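Local structure of geobacter metallireducens SMUG1 (5H9I) at residues F48-M60 and L180-A193. The protein belongs to the uracil DNA glycosylase superfamily and, as a SMUG1-type member, has an alpha/beta fold that holds xanthine in a pocket. Sequence-based numbering, arbitrary orientation.
Sequences FGSPPKEVLFVGM and LLRPRVVIGVGAFA. With XAN (xanthine), chain B.
Leu56 and Val58 bind strand 185-189 through both their N-H and C=O groups, as parallel neighbours do. Leu56 N donates to Val185 O and Leu56 O accepts from Ile187 N (2.8 Å); one step on, Val58 N reaches Ile187 O and Val58 O takes Val189 N at 2.8 Å, with a nearly straight N-H...O angle of 171°. Where the pairing begins, Glu54 O is gripped twice: Arg184 N donates to it, and Val185 N lies a longer 3.3 Å from Glu54 O. Earlier still, Lys53 N donates to Leu181 O, which ties the loop after the cis Pro51-Pro52 peptide to the end of helix 160-181. Lys53 CG crosses Leu181 CD1 at a slant; the bend at chi2 (-58°) then turns the chain away, and NZ bonds to Phe48 O and Ser50 O and also reaches Phe132 O.

On one sheet face the Phe57 and Ile187 side chains lie side by side, with Phe57 CE1 3.7 Å from Ile187 CD1; the same methyl meets Val55 CG1 at 3.6 Å. The other face carries Leu56, Val58 and Val186, packed against helices 160-181 and 191-201; Val58 CG2 touches Val186 CG1 at 3.8 Å. At the far end Met60 SD makes a Met-aromatic contact with the Phe192 ring, its exact geometry doubtful because Met60 CG and Phe192 CD2 sit too close in the model.

Strand axes 4.6 Å apart and inclined by 25° fit neighbouring parallel strands; flanked by strands 135-139 and 207-211, they are the central pair of a four-stranded parallel sheet in an alpha/beta fold. At the C-terminal end of strand 55-59 lies the ligand pocket, where Met60 N donates to xanthine O6.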
# COMPACT_ATOMS: atom_id res chain seq x y z
N PHE A 48 -8.94 10.20 -4.97
CA PHE A 48 -7.52 10.56 -5.19
C PHE A 48 -6.88 9.74 -6.26
O PHE A 48 -5.77 10.15 -6.67
CB PHE A 48 -6.79 10.40 -3.86
CG PHE A 48 -7.43 11.28 -2.78
CD1 PHE A 48 -7.41 12.62 -2.89
CD2 PHE A 48 -7.96 10.75 -1.61
CE1 PHE A 48 -8.01 13.47 -1.93
CE2 PHE A 48 -8.58 11.52 -0.67
CZ PHE A 48 -8.58 12.88 -0.81
N GLY A 49 -7.50 8.73 -6.81
CA GLY A 49 -6.82 7.86 -7.77
C GLY A 49 -7.32 8.07 -9.17
O GLY A 49 -7.13 7.11 -9.99
N SER A 50 -7.88 9.25 -9.57
CA SER A 50 -8.24 9.42 -10.94
C SER A 50 -7.00 9.44 -11.84
O SER A 50 -6.01 10.11 -11.58
CB SER A 50 -8.94 10.77 -11.09
OG SER A 50 -10.13 10.67 -10.45
N PRO A 51 -7.03 8.75 -13.03
CA PRO A 51 -5.99 8.84 -13.97
C PRO A 51 -5.95 10.10 -14.76
O PRO A 51 -7.02 10.75 -14.86
CB PRO A 51 -6.25 7.66 -14.87
CG PRO A 51 -7.74 7.49 -14.85
CD PRO A 51 -8.07 7.81 -13.43
N PRO A 52 -4.81 10.41 -15.33
CA PRO A 52 -3.52 9.75 -15.32
C PRO A 52 -2.74 10.30 -14.14
O PRO A 52 -3.00 11.41 -13.67
CB PRO A 52 -2.89 10.12 -16.65
CG PRO A 52 -3.44 11.48 -16.85
CD PRO A 52 -4.80 11.54 -16.30
N LYS A 53 -1.73 9.53 -13.75
CA LYS A 53 -0.70 10.00 -12.79
C LYS A 53 0.64 9.97 -13.48
O LYS A 53 0.85 9.22 -14.40
CB LYS A 53 -0.64 9.05 -11.57
CG LYS A 53 -1.96 8.84 -10.88
CD LYS A 53 -2.62 10.07 -10.38
CE LYS A 53 -3.72 9.75 -9.42
NZ LYS A 53 -4.72 10.82 -9.19
N GLU A 54 1.56 10.81 -13.03
CA GLU A 54 2.92 10.73 -13.51
C GLU A 54 3.77 9.72 -12.76
O GLU A 54 4.70 9.06 -13.34
CB GLU A 54 3.58 12.10 -13.42
CG GLU A 54 2.95 13.13 -14.33
CD GLU A 54 3.71 14.48 -14.24
OE1 GLU A 54 3.10 15.42 -14.85
OE2 GLU A 54 4.82 14.59 -13.57
N VAL A 55 3.50 9.50 -11.47
CA VAL A 55 4.31 8.70 -10.60
C VAL A 55 3.44 7.89 -9.70
O VAL A 55 2.54 8.45 -9.06
CB VAL A 55 5.26 9.53 -9.75
CG1 VAL A 55 6.09 8.76 -8.78
CG2 VAL A 55 6.14 10.46 -10.65
N LEU A 56 3.74 6.61 -9.56
CA LEU A 56 3.08 5.67 -8.62
C LEU A 56 4.02 5.18 -7.56
O LEU A 56 5.03 4.58 -7.95
CB LEU A 56 2.53 4.50 -9.38
CG LEU A 56 1.86 3.42 -8.57
CD1 LEU A 56 0.65 3.93 -7.85
CD2 LEU A 56 1.47 2.24 -9.43
N PHE A 57 3.77 5.42 -6.30
CA PHE A 57 4.49 4.83 -5.22
C PHE A 57 3.84 3.51 -4.88
O PHE A 57 2.59 3.44 -4.83
CB PHE A 57 4.46 5.76 -3.99
CG PHE A 57 5.30 6.96 -4.07
CD1 PHE A 57 6.69 6.94 -3.94
CD2 PHE A 57 4.71 8.20 -4.35
CE1 PHE A 57 7.43 8.10 -4.02
CE2 PHE A 57 5.45 9.35 -4.41
CZ PHE A 57 6.83 9.28 -4.26
N VAL A 58 4.62 2.47 -4.61
CA VAL A 58 4.14 1.16 -4.30
C VAL A 58 4.79 0.65 -3.03
O VAL A 58 6.02 0.57 -2.90
CB VAL A 58 4.44 0.14 -5.42
CG1 VAL A 58 3.95 -1.23 -5.13
CG2 VAL A 58 3.89 0.71 -6.69
N GLY A 59 3.96 0.44 -1.99
CA GLY A 59 4.44 -0.20 -0.74
C GLY A 59 4.34 -1.69 -0.85
O GLY A 59 3.94 -2.21 -1.83
N MET A 60 4.68 -2.33 0.21
CA MET A 60 4.68 -3.78 0.25
C MET A 60 3.36 -4.33 0.71
O MET A 60 2.68 -4.96 -0.02
CB MET A 60 5.82 -4.26 1.17
CG MET A 60 5.88 -5.78 1.40
SD MET A 60 7.34 -6.33 2.49
CE MET A 60 6.67 -5.74 3.99
N LEU A 180 -3.87 1.52 -16.23
CA LEU A 180 -4.90 2.58 -16.05
C LEU A 180 -4.33 3.97 -15.79
O LEU A 180 -4.77 4.98 -16.37
CB LEU A 180 -5.72 2.16 -14.91
CG LEU A 180 -6.88 3.17 -14.47
CD1 LEU A 180 -7.95 3.15 -15.52
CD2 LEU A 180 -7.39 2.87 -13.11
N LEU A 181 -3.35 4.07 -14.86
CA LEU A 181 -2.87 5.37 -14.41
C LEU A 181 -1.85 5.95 -15.31
O LEU A 181 -1.61 7.14 -15.31
CB LEU A 181 -2.33 5.26 -12.95
CG LEU A 181 -3.35 4.79 -11.94
CD1 LEU A 181 -2.60 4.81 -10.61
CD2 LEU A 181 -4.59 5.65 -11.79
N ARG A 182 -1.17 5.10 -16.06
CA ARG A 182 -0.17 5.53 -17.02
C ARG A 182 1.02 6.34 -16.46
O ARG A 182 1.41 7.28 -17.04
CB ARG A 182 -0.83 6.29 -18.18
CG ARG A 182 -1.95 5.48 -18.84
CD ARG A 182 -2.49 6.14 -20.11
NE ARG A 182 -3.28 7.34 -19.86
CZ ARG A 182 -4.56 7.36 -19.48
NH1 ARG A 182 -5.23 6.23 -19.29
NH2 ARG A 182 -5.18 8.50 -19.27
N PRO A 183 1.61 5.90 -15.36
CA PRO A 183 2.70 6.68 -14.86
C PRO A 183 3.97 6.55 -15.72
O PRO A 183 4.11 5.51 -16.39
CB PRO A 183 2.99 6.01 -13.48
CG PRO A 183 2.51 4.59 -13.71
CD PRO A 183 1.31 4.66 -14.60
N ARG A 184 4.84 7.53 -15.65
CA ARG A 184 6.16 7.50 -16.20
C ARG A 184 7.14 6.72 -15.29
O ARG A 184 8.00 6.13 -15.78
CB ARG A 184 6.60 8.96 -16.43
CG ARG A 184 7.99 9.25 -16.92
CD ARG A 184 8.29 10.76 -16.98
NE ARG A 184 8.36 11.46 -15.69
CZ ARG A 184 9.41 11.53 -14.88
NH1 ARG A 184 10.56 10.91 -15.17
NH2 ARG A 184 9.32 12.19 -13.77
N VAL A 185 6.95 6.78 -13.97
CA VAL A 185 7.85 6.21 -13.02
C VAL A 185 7.05 5.50 -11.91
O VAL A 185 6.03 6.07 -11.50
CB VAL A 185 8.74 7.29 -12.37
CG1 VAL A 185 9.81 6.70 -11.52
CG2 VAL A 185 9.34 8.20 -13.40
N VAL A 186 7.51 4.32 -11.55
CA VAL A 186 6.94 3.55 -10.44
C VAL A 186 8.00 3.43 -9.42
O VAL A 186 9.14 2.99 -9.73
CB VAL A 186 6.43 2.22 -10.91
CG1 VAL A 186 5.96 1.35 -9.81
CG2 VAL A 186 5.32 2.42 -11.99
N ILE A 187 7.73 3.77 -8.18
CA ILE A 187 8.74 3.85 -7.14
C ILE A 187 8.34 2.87 -6.05
O ILE A 187 7.31 3.12 -5.37
CB ILE A 187 8.83 5.28 -6.56
CG1 ILE A 187 9.11 6.31 -7.65
CG2 ILE A 187 9.82 5.33 -5.40
CD1 ILE A 187 9.17 7.73 -7.30
N GLY A 188 9.16 1.86 -5.79
CA GLY A 188 8.99 1.02 -4.65
C GLY A 188 9.38 1.75 -3.37
O GLY A 188 10.47 2.35 -3.32
N VAL A 189 8.56 1.61 -2.37
CA VAL A 189 8.93 2.14 -1.03
C VAL A 189 9.51 0.93 -0.29
O VAL A 189 8.81 0.03 0.18
CB VAL A 189 7.75 2.72 -0.32
CG1 VAL A 189 8.17 3.26 1.06
CG2 VAL A 189 7.07 3.78 -1.17
N GLY A 190 10.84 0.93 -0.26
CA GLY A 190 11.61 -0.24 0.29
C GLY A 190 12.02 -1.19 -0.78
O GLY A 190 11.53 -1.19 -1.92
N ALA A 191 12.95 -2.04 -0.42
CA ALA A 191 13.54 -2.98 -1.38
C ALA A 191 12.62 -4.05 -1.87
O ALA A 191 12.73 -4.45 -3.04
CB ALA A 191 14.77 -3.67 -0.66
N PHE A 192 11.77 -4.60 -1.01
CA PHE A 192 10.85 -5.66 -1.44
C PHE A 192 9.88 -5.11 -2.50
O PHE A 192 9.69 -5.71 -3.57
CB PHE A 192 10.09 -6.32 -0.32
CG PHE A 192 8.89 -7.09 -0.78
CD1 PHE A 192 8.97 -8.47 -1.03
CD2 PHE A 192 7.61 -6.40 -0.96
CE1 PHE A 192 7.81 -9.14 -1.45
CE2 PHE A 192 6.50 -6.99 -1.34
CZ PHE A 192 6.58 -8.41 -1.58
N ALA A 193 9.28 -3.97 -2.20
CA ALA A 193 8.38 -3.40 -3.18
C ALA A 193 9.09 -3.07 -4.44
O ALA A 193 8.55 -3.34 -5.49
CB ALA A 193 7.66 -2.16 -2.61
N9 XAN B . 3.43 0.78 6.74
C4 XAN B . 2.92 0.48 5.58
N3 XAN B . 1.74 0.67 5.00
C2 XAN B . 1.54 0.25 3.83
O2 XAN B . 0.45 0.39 3.34
N1 XAN B . 2.50 -0.32 3.09
C6 XAN B . 3.70 -0.54 3.52
O6 XAN B . 4.58 -1.12 2.87
C5 XAN B . 3.96 -0.17 4.84
N7 XAN B . 5.04 -0.24 5.61
C8 XAN B . 4.72 0.34 6.76